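Local structure of ribonucleoside-diphosphate reductase, alpha chain (Actinobacillus ureae ATCC 25976, 6DQX) at residues F300-Y314 and T379-L391. The protein probably reduces ribonucleoside diphosphates to deoxyribonucleotides, as the catalytic alpha subunit of a class Id ribonucleotide reductase. Sequence-based numbering, arbitrary orientation.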
ATOM      1  N   PHE A 300     -17.196 -42.434  -5.698  1.00 14.85           N
ATOM      2  CA  PHE A 300     -16.145 -43.163  -4.966  1.00 15.67           C
ATOM      3  C   PHE A 300     -16.105 -44.647  -5.320  1.00 15.77           C
ATOM      4  O   PHE A 300     -15.031 -45.204  -5.605  1.00 15.65           O
ATOM      5  CB  PHE A 300     -16.304 -42.998  -3.452  1.00 15.65           C
ATOM      6  CG  PHE A 300     -15.298 -43.783  -2.653  1.00 15.87           C
ATOM      7  CD1 PHE A 300     -13.964 -43.397  -2.611  1.00 15.84           C
ATOM      8  CD2 PHE A 300     -15.680 -44.935  -1.970  1.00 16.14           C
ATOM      9  CE1 PHE A 300     -13.027 -44.139  -1.902  1.00 16.04           C
ATOM     10  CE2 PHE A 300     -14.741 -45.670  -1.255  1.00 15.99           C
ATOM     11  CZ  PHE A 300     -13.422 -45.276  -1.215  1.00 16.16           C
ATOM     12  N   ASP A 301     -17.271 -45.271  -5.331  1.00 16.67           N
ATOM     13  CA  ASP A 301     -17.344 -46.720  -5.589  1.00 18.49           C
ATOM     14  C   ASP A 301     -16.963 -47.095  -7.025  1.00 19.96           C
ATOM     15  O   ASP A 301     -16.611 -48.256  -7.280  1.00 20.55           O
ATOM     16  CB  ASP A 301     -18.702 -47.264  -5.155  1.00 19.35           C
ATOM     17  CG  ASP A 301     -18.819 -47.313  -3.650  1.00 19.64           C
ATOM     18  OD1 ASP A 301     -17.830 -47.743  -3.046  1.00 19.63           O
ATOM     19  OD2 ASP A 301     -19.854 -46.917  -3.068  1.00 20.36           O
ATOM     20  N   GLU A 302     -17.015 -46.121  -7.950  1.00 18.33           N
ATOM     21  CA  GLU A 302     -16.445 -46.277  -9.276  1.00 18.75           C
ATOM     22  C   GLU A 302     -14.942 -46.128  -9.341  1.00 17.99           C
ATOM     23  O   GLU A 302     -14.296 -46.931 -10.009  1.00 19.39           O
ATOM     24  CB  GLU A 302     -17.055 -45.311 -10.305  1.00 19.32           C
ATOM     25  CG  GLU A 302     -18.542 -45.479 -10.496  1.00 20.46           C
ATOM     26  CD  GLU A 302     -19.122 -44.602 -11.594  1.00 21.21           C
ATOM     27  OE1 GLU A 302     -18.369 -44.094 -12.453  1.00 20.87           O
ATOM     28  OE2 GLU A 302     -20.366 -44.444 -11.607  1.00 22.65           O
ATOM     29  N   TRP A 303     -14.376 -45.085  -8.726  1.00 16.33           N
ATOM     30  CA  TRP A 303     -12.943 -44.797  -8.918  1.00 15.54           C
ATOM     31  C   TRP A 303     -12.003 -45.269  -7.815  1.00 15.20           C
ATOM     32  O   TRP A 303     -10.797 -45.203  -8.018  1.00 16.61           O
ATOM     33  CB  TRP A 303     -12.668 -43.300  -9.248  1.00 14.92           C
ATOM     34  CG  TRP A 303     -13.203 -42.304  -8.264  1.00 14.64           C
ATOM     35  CD1 TRP A 303     -14.286 -41.515  -8.437  1.00 14.97           C
ATOM     36  CD2 TRP A 303     -12.666 -41.961  -6.967  1.00 14.29           C
ATOM     37  NE1 TRP A 303     -14.483 -40.719  -7.341  1.00 15.02           N
ATOM     38  CE2 TRP A 303     -13.503 -40.974  -6.422  1.00 14.37           C
ATOM     39  CE3 TRP A 303     -11.562 -42.394  -6.224  1.00 14.76           C
ATOM     40  CZ2 TRP A 303     -13.274 -40.400  -5.171  1.00 14.00           C
ATOM     41  CZ3 TRP A 303     -11.324 -41.811  -4.986  1.00 14.04           C
ATOM     42  CH2 TRP A 303     -12.193 -40.837  -4.468  1.00 14.19           C
ATOM     43  N   LYS A 304     -12.525 -45.829  -6.719  1.00 16.42           N
ATOM     44  CA  LYS A 304     -11.677 -46.187  -5.556  1.00 17.86           C
ATOM     45  C   LYS A 304     -10.503 -47.134  -5.888  1.00 19.42           C
ATOM     46  O   LYS A 304      -9.452 -47.041  -5.253  1.00 19.69           O
ATOM     47  CB  LYS A 304     -12.499 -46.753  -4.404  1.00 17.75           C
ATOM     48  CG  LYS A 304     -13.279 -48.008  -4.782  1.00 18.84           C
ATOM     49  CD  LYS A 304     -14.183 -48.511  -3.676  1.00 19.56           C
ATOM     50  CE  LYS A 304     -14.951 -49.735  -4.156  1.00 20.79           C
ATOM     51  NZ  LYS A 304     -16.145 -49.959  -3.302  1.00 21.51           N
ATOM     52  N   ASP A 305     -10.681 -48.027  -6.864  1.00 21.31           N
ATOM     53  CA  ASP A 305      -9.607 -48.959  -7.287  1.00 23.03           C
ATOM     54  C   ASP A 305      -9.086 -48.642  -8.694  1.00 24.39           C
ATOM     55  O   ASP A 305      -8.612 -49.531  -9.412  1.00 26.03           O
ATOM     56  CB  ASP A 305     -10.101 -50.422  -7.193  1.00 25.82           C
ATOM     57  CG  ASP A 305     -10.508 -50.815  -5.780  1.00 26.93           C
ATOM     58  OD1 ASP A 305      -9.727 -50.590  -4.820  1.00 31.66           O
ATOM     59  OD2 ASP A 305     -11.606 -51.378  -5.608  1.00 30.36           O
ATOM     60  N   THR A 306      -9.188 -47.375  -9.102  1.00 21.30           N
ATOM     61  CA  THR A 306      -8.600 -46.892 -10.330  1.00 20.33           C
ATOM     62  C   THR A 306      -7.417 -46.026  -9.972  1.00 19.42           C
ATOM     63  O   THR A 306      -7.171 -45.739  -8.790  1.00 18.74           O
ATOM     64  CB  THR A 306      -9.591 -46.052 -11.177  1.00 20.38           C
ATOM     65  OG1 THR A 306      -9.847 -44.790 -10.548  1.00 19.20           O
ATOM     66  CG2 THR A 306     -10.922 -46.804 -11.398  1.00 20.14           C
ATOM     67  N   GLU A 307      -6.718 -45.576 -11.003  1.00 19.63           N
ATOM     68  CA  GLU A 307      -5.648 -44.589 -10.844  1.00 20.91           C
ATOM     69  C   GLU A 307      -6.123 -43.134 -10.894  1.00 17.72           C
ATOM     70  O   GLU A 307      -5.294 -42.229 -11.019  1.00 16.14           O
ATOM     71  CB  GLU A 307      -4.562 -44.797 -11.901  1.00 24.71           C
ATOM     72  CG  GLU A 307      -3.823 -46.105 -11.741  1.00 30.34           C
ATOM     73  CD  GLU A 307      -2.677 -46.251 -12.733  1.00 35.44           C
ATOM     74  OE1 GLU A 307      -2.623 -45.488 -13.740  1.00 42.58           O
ATOM     75  OE2 GLU A 307      -1.838 -47.148 -12.510  1.00 43.20           O
ATOM     76  N   ALA A 308      -7.413 -42.869 -10.704  1.00 15.64           N
ATOM     77  CA  ALA A 308      -7.879 -41.473 -10.820  1.00 15.10           C
ATOM     78  C   ALA A 308      -7.227 -40.500  -9.803  1.00 14.38           C
ATOM     79  O   ALA A 308      -6.739 -39.437 -10.205  1.00 14.09           O
ATOM     80  CB  ALA A 308      -9.404 -41.379 -10.778  1.00 15.33           C
ATOM     81  N   PRO A 309      -7.167 -40.856  -8.508  1.00 13.94           N
ATOM     82  CA  PRO A 309      -6.495 -39.942  -7.558  1.00 13.45           C
ATOM     83  C   PRO A 309      -5.031 -39.728  -7.858  1.00 13.40           C
ATOM     84  O   PRO A 309      -4.531 -38.604  -7.736  1.00 12.47           O
ATOM     85  CB  PRO A 309      -6.684 -40.620  -6.210  1.00 14.28           C
ATOM     86  CG  PRO A 309      -7.858 -41.492  -6.401  1.00 14.34           C
ATOM     87  CD  PRO A 309      -7.750 -42.001  -7.801  1.00 14.50           C
ATOM     88  N   GLU A 310      -4.354 -40.773  -8.331  1.00 13.22           N
ATOM     89  CA  GLU A 310      -2.962 -40.648  -8.726  1.00 13.84           C
ATOM     90  C   GLU A 310      -2.778 -39.733  -9.925  1.00 12.97           C
ATOM     91  O   GLU A 310      -1.849 -38.902  -9.960  1.00 13.74           O
ATOM     92  CB  GLU A 310      -2.384 -42.025  -9.035  1.00 15.12           C
ATOM     93  CG  GLU A 310      -2.304 -42.905  -7.801  1.00 16.58           C
ATOM     94  CD  GLU A 310      -3.508 -43.784  -7.566  1.00 17.86           C
ATOM     95  OE1 GLU A 310      -4.664 -43.408  -7.885  1.00 17.83           O
ATOM     96  OE2 GLU A 310      -3.296 -44.879  -6.974  1.00 21.74           O
ATOM     97  N   VAL A 311      -3.669 -39.878 -10.908  1.00 12.58           N
ATOM     98  CA  VAL A 311      -3.633 -39.018 -12.099  1.00 12.65           C
ATOM     99  C   VAL A 311      -3.840 -37.567 -11.707  1.00 12.37           C
ATOM    100  O   VAL A 311      -3.125 -36.687 -12.219  1.00 11.50           O
ATOM    101  CB  VAL A 311      -4.636 -39.508 -13.185  1.00 13.03           C
ATOM    102  CG1 VAL A 311      -4.927 -38.453 -14.244  1.00 13.44           C
ATOM    103  CG2 VAL A 311      -4.057 -40.765 -13.843  1.00 13.87           C
ATOM    104  N   LEU A 312      -4.780 -37.319 -10.790  1.00 11.75           N
ATOM    105  CA  LEU A 312      -5.027 -35.947 -10.347  1.00 11.89           C
ATOM    106  C   LEU A 312      -3.808 -35.375  -9.571  1.00 11.79           C
ATOM    107  O   LEU A 312      -3.454 -34.204  -9.735  1.00 11.89           O
ATOM    108  CB  LEU A 312      -6.336 -35.855  -9.550  1.00 11.58           C
ATOM    109  CG  LEU A 312      -6.866 -34.429  -9.362  1.00 11.72           C
ATOM    110  CD1 LEU A 312      -7.229 -33.768 -10.699  1.00 11.86           C
ATOM    111  CD2 LEU A 312      -8.079 -34.431  -8.438  1.00 12.12           C
ATOM    112  N   THR A 313      -3.143 -36.210  -8.771  1.00 12.24           N
ATOM    113  CA  THR A 313      -1.920 -35.814  -8.068  1.00 12.76           C
ATOM    114  C   THR A 313      -0.784 -35.404  -9.039  1.00 13.13           C
ATOM    115  O   THR A 313      -0.151 -34.332  -8.878  1.00 11.77           O
ATOM    116  CB  THR A 313      -1.464 -36.931  -7.114  1.00 12.84           C
ATOM    117  OG1 THR A 313      -2.545 -37.238  -6.215  1.00 13.15           O
ATOM    118  CG2 THR A 313      -0.212 -36.526  -6.347  1.00 13.00           C
ATOM    119  N   TYR A 314      -0.567 -36.250 -10.052  1.00 13.51           N
ATOM    120  CA  TYR A 314       0.371 -35.962 -11.147  1.00 13.95           C
ATOM    121  C   TYR A 314       0.021 -34.637 -11.802  1.00 13.32           C
ATOM    122  O   TYR A 314       0.903 -33.822 -12.071  1.00 13.43           O
ATOM    123  CB  TYR A 314       0.336 -37.053 -12.203  1.00 14.93           C
ATOM    124  CG  TYR A 314       1.203 -38.263 -11.934  1.00 16.14           C
ATOM    125  CD1 TYR A 314       1.186 -38.920 -10.708  1.00 16.32           C
ATOM    126  CD2 TYR A 314       2.038 -38.762 -12.933  1.00 18.03           C
ATOM    127  CE1 TYR A 314       1.968 -40.051 -10.488  1.00 17.68           C
ATOM    128  CE2 TYR A 314       2.828 -39.881 -12.724  1.00 18.89           C
ATOM    129  CZ  TYR A 314       2.786 -40.526 -11.510  1.00 19.12           C
ATOM    130  OH  TYR A 314       3.554 -41.647 -11.329  1.00 20.09           O
ATOM    131  N   THR A 379      -8.312 -44.108   1.908  1.00 12.59           N
ATOM    132  CA  THR A 379      -7.995 -44.474   0.529  1.00 12.96           C
ATOM    133  C   THR A 379      -7.281 -43.325  -0.179  1.00 13.07           C
ATOM    134  O   THR A 379      -6.257 -43.514  -0.846  1.00 11.96           O
ATOM    135  CB  THR A 379      -9.262 -44.846  -0.250  1.00 13.50           C
ATOM    136  OG1 THR A 379      -9.932 -45.951   0.403  1.00 14.07           O
ATOM    137  CG2 THR A 379      -8.955 -45.235  -1.662  1.00 14.12           C
ATOM    138  N   LEU A 380      -7.839 -42.139  -0.021  1.00 12.21           N
ATOM    139  CA  LEU A 380      -7.193 -40.941  -0.628  1.00 12.35           C
ATOM    140  C   LEU A 380      -5.796 -40.646  -0.093  1.00 12.00           C
ATOM    141  O   LEU A 380      -4.886 -40.348  -0.873  1.00 12.49           O
ATOM    142  CB  LEU A 380      -8.113 -39.739  -0.501  1.00 12.83           C
ATOM    143  CG  LEU A 380      -9.274 -39.771  -1.505  1.00 13.00           C
ATOM    144  CD1 LEU A 380     -10.239 -38.635  -1.181  1.00 13.80           C
ATOM    145  CD2 LEU A 380      -8.805 -39.736  -2.947  1.00 13.24           C
ATOM    146  N   GLN A 381      -5.595 -40.792   1.217  1.00 12.34           N
ATOM    147  CA  GLN A 381      -4.273 -40.565   1.807  1.00 12.41           C
ATOM    148  C   GLN A 381      -3.241 -41.517   1.184  1.00 12.34           C
ATOM    149  O   GLN A 381      -2.133 -41.113   0.822  1.00 10.87           O
ATOM    150  CB  GLN A 381      -4.304 -40.745   3.314  1.00 13.62           C
ATOM    151  CG  GLN A 381      -2.965 -40.506   4.002  1.00 15.57           C
ATOM    152  CD  GLN A 381      -2.881 -41.007   5.428  1.00 17.87           C
ATOM    153  OE1 GLN A 381      -3.257 -42.161   5.729  1.00 20.94           O
ATOM    154  NE2 GLN A 381      -2.311 -40.175   6.311  1.00 19.45           N
ATOM    155  N   GLU A 382      -3.637 -42.785   1.043  1.00 13.13           N
ATOM    156  CA  GLU A 382      -2.707 -43.801   0.544  1.00 14.52           C
ATOM    157  C   GLU A 382      -2.347 -43.579  -0.907  1.00 13.49           C
ATOM    158  O   GLU A 382      -1.169 -43.672  -1.291  1.00 13.00           O
ATOM    159  CB  GLU A 382      -3.313 -45.204   0.739  1.00 16.80           C
ATOM    160  CG  GLU A 382      -3.358 -45.610   2.204  1.00 19.72           C
ATOM    161  CD  GLU A 382      -4.164 -46.880   2.489  1.00 22.63           C
ATOM    162  OE1 GLU A 382      -4.786 -47.426   1.558  1.00 24.14           O
ATOM    163  OE2 GLU A 382      -4.203 -47.321   3.670  1.00 26.05           O
ATOM    164  N   LYS A 383      -3.362 -43.295  -1.715  1.00 12.65           N
ATOM    165  CA  LYS A 383      -3.187 -43.167  -3.156  1.00 13.36           C
ATOM    166  C   LYS A 383      -2.427 -41.905  -3.541  1.00 13.37           C
ATOM    167  O   LYS A 383      -1.515 -41.958  -4.387  1.00 13.57           O
ATOM    168  CB  LYS A 383      -4.533 -43.280  -3.868  1.00 14.06           C
ATOM    169  CG  LYS A 383      -5.056 -44.709  -3.793  1.00 15.16           C
ATOM    170  CD  LYS A 383      -6.493 -44.862  -4.221  1.00 16.62           C
ATOM    171  CE  LYS A 383      -6.699 -44.954  -5.713  1.00 17.63           C
ATOM    172  NZ  LYS A 383      -5.913 -46.047  -6.389  1.00 17.49           N
ATOM    173  N   THR A 384      -2.752 -40.791  -2.887  1.00 12.89           N
ATOM    174  CA  THR A 384      -2.010 -39.524  -3.150  1.00 13.00           C
ATOM    175  C   THR A 384      -0.540 -39.613  -2.707  1.00 13.15           C
ATOM    176  O   THR A 384       0.353 -39.159  -3.420  1.00 13.11           O
ATOM    177  CB  THR A 384      -2.686 -38.288  -2.517  1.00 12.73           C
ATOM    178  OG1 THR A 384      -2.853 -38.452  -1.108  1.00 12.46           O
ATOM    179  CG2 THR A 384      -4.025 -38.030  -3.158  1.00 13.29           C
ATOM    180  N   LEU A 385      -0.269 -40.211  -1.546  1.00 13.15           N
ATOM    181  CA  LEU A 385       1.100 -40.401  -1.121  1.00 13.47           C
ATOM    182  C   LEU A 385       1.884 -41.313  -2.082  1.00 14.07           C
ATOM    183  O   LEU A 385       3.020 -41.022  -2.437  1.00 13.40           O
ATOM    184  CB  LEU A 385       1.169 -40.985   0.300  1.00 14.07           C
ATOM    185  CG  LEU A 385       2.552 -41.308   0.842  1.00 15.03           C
ATOM    186  CD1 LEU A 385       3.470 -40.080   0.749  1.00 16.20           C
ATOM    187  CD2 LEU A 385       2.466 -41.827   2.281  1.00 16.16           C
ATOM    188  N   LYS A 386       1.270 -42.404  -2.494  1.00 14.90           N
ATOM    189  CA  LYS A 386       1.899 -43.302  -3.465  1.00 16.53           C
ATOM    190  C   LYS A 386       2.286 -42.543  -4.719  1.00 15.50           C
ATOM    191  O   LYS A 386       3.391 -42.692  -5.230  1.00 13.97           O
ATOM    192  CB  LYS A 386       0.946 -44.441  -3.809  1.00 18.84           C
ATOM    193  CG  LYS A 386       1.474 -45.418  -4.855  1.00 21.01           C
ATOM    194  CD  LYS A 386       0.457 -46.502  -5.147  1.00 24.14           C
ATOM    195  CE  LYS A 386      -0.728 -45.945  -5.906  1.00 26.11           C
ATOM    196  NZ  LYS A 386      -1.468 -46.968  -6.689  1.00 28.65           N
ATOM    197  N   ALA A 387       1.365 -41.714  -5.204  1.00 14.62           N
ATOM    198  CA  ALA A 387       1.598 -40.933  -6.394  1.00 14.43           C
ATOM    199  C   ALA A 387       2.773 -39.943  -6.211  1.00 13.95           C
ATOM    200  O   ALA A 387       3.642 -39.820  -7.085  1.00 13.74           O
ATOM    201  CB  ALA A 387       0.313 -40.231  -6.829  1.00 14.69           C
ATOM    202  N   SER A 388       2.851 -39.318  -5.040  1.00 13.31           N
ATOM    203  CA  SER A 388       3.928 -38.359  -4.749  1.00 13.32           C
ATOM    204  C   SER A 388       5.285 -39.073  -4.668  1.00 13.95           C
ATOM    205  O   SER A 388       6.293 -38.552  -5.128  1.00 13.59           O
ATOM    206  CB  SER A 388       3.683 -37.629  -3.442  1.00 12.96           C
ATOM    207  OG  SER A 388       4.532 -36.506  -3.340  1.00 12.37           O
ATOM    208  N   GLN A 389       5.282 -40.282  -4.112  1.00 14.62           N
ATOM    209  CA  GLN A 389       6.493 -41.138  -4.120  1.00 16.43           C
ATOM    210  C   GLN A 389       6.960 -41.494  -5.531  1.00 16.73           C
ATOM    211  O   GLN A 389       8.143 -41.396  -5.821  1.00 19.37           O
ATOM    212  CB  GLN A 389       6.261 -42.409  -3.281  1.00 17.34           C
ATOM    213  CG  GLN A 389       6.118 -42.138  -1.780  1.00 18.05           C
ATOM    214  CD  GLN A 389       5.527 -43.302  -1.002  1.00 19.09           C
ATOM    215  OE1 GLN A 389       4.953 -44.215  -1.568  1.00 21.67           O
ATOM    216  NE2 GLN A 389       5.652 -43.252   0.298  1.00 22.10           N
ATOM    217  N   GLU A 390       6.037 -41.882  -6.417  1.00 17.35           N
ATOM    218  CA  GLU A 390       6.346 -42.175  -7.827  1.00 17.78           C
ATOM    219  C   GLU A 390       6.868 -40.935  -8.561  1.00 16.95           C
ATOM    220  O   GLU A 390       7.825 -41.012  -9.358  1.00 15.77           O
ATOM    221  CB  GLU A 390       5.113 -42.674  -8.590  1.00 19.59           C
ATOM    222  CG  GLU A 390       4.537 -43.988  -8.081  1.00 21.31           C
ATOM    223  CD  GLU A 390       3.113 -44.279  -8.542  1.00 23.84           C
ATOM    224  OE1 GLU A 390       2.453 -43.464  -9.259  1.00 26.99           O
ATOM    225  OE2 GLU A 390       2.637 -45.365  -8.169  1.00 26.81           O
ATOM    226  N   LEU A 391       6.236 -39.795  -8.287  1.00 15.28           N
ATOM    227  CA  LEU A 391       6.699 -38.537  -8.850  1.00 15.23           C
ATOM    228  C   LEU A 391       8.137 -38.181  -8.462  1.00 15.02           C
ATOM    229  O   LEU A 391       8.861 -37.605  -9.272  1.00 14.96           O
ATOM    230  CB  LEU A 391       5.766 -37.388  -8.460  1.00 15.25           C
ATOM    231  CG  LEU A 391       4.403 -37.348  -9.133  1.00 15.93           C
ATOM    232  CD1 LEU A 391       3.435 -36.439  -8.346  1.00 16.21           C
ATOM    233  CD2 LEU A 391       4.512 -36.897 -10.592  1.00 16.66           C
TER
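Two helices on the outside of the ribonucleotide reductase barrel domain, 308-327 and 367-395, pack against each other where Thr-313 enters helix 367-395 as a knob among Thr-384, Ala-387, Ser-388 and Leu-391. The axes of 308-314 and 379-391 cross at -48° and approach to 8.4 Å, a closeness that the small Ala-387 permits: its CB lies 3.8 Å from Glu-310 CA. Beneath the pair runs strand 347-351, whose Leu-348 touches both Thr-313 and Thr-384. Thr-313 OG1 faces the methyl CG2 of Thr-384, yet each hydroxyl bonds back into its own helix, to Pro-309 O and Leu-380 O respectively.

Toward the start of helix 308-327, a salt-bridge network forms. Lys-383, bent at chi3 (82°) and chi4, folds its CE against the Pro-309 ring and brings NZ to 2.7 Å from Thr-306 O, the carbonyl just ahead of the N-cap residue Glu-307. The same NZ meets the syn lone pair of Glu-310 OE2 at 2.9 Å, while Lys-386 NZ reaches that oxygen on its anti side at 2.8 Å. Two ammonium groups thus grip one carboxylate oxygen of the buried Glu-310, which probably stabilises its negative charge. Thr-306 OG1 accepts from Ala-308 N in an ST turn and donates to Trp-303 O, tying down the loop that presents the carbonyl. Farther back, Leu-380 CD2 packs against Trp-303, whose NE1 bonds Asn-296 O.

At the other end, Leu-391 CD2 sits over one face of the Tyr-314 ring in a CH-pi contact, 3.7 Å from the centroid and 7° off the normal.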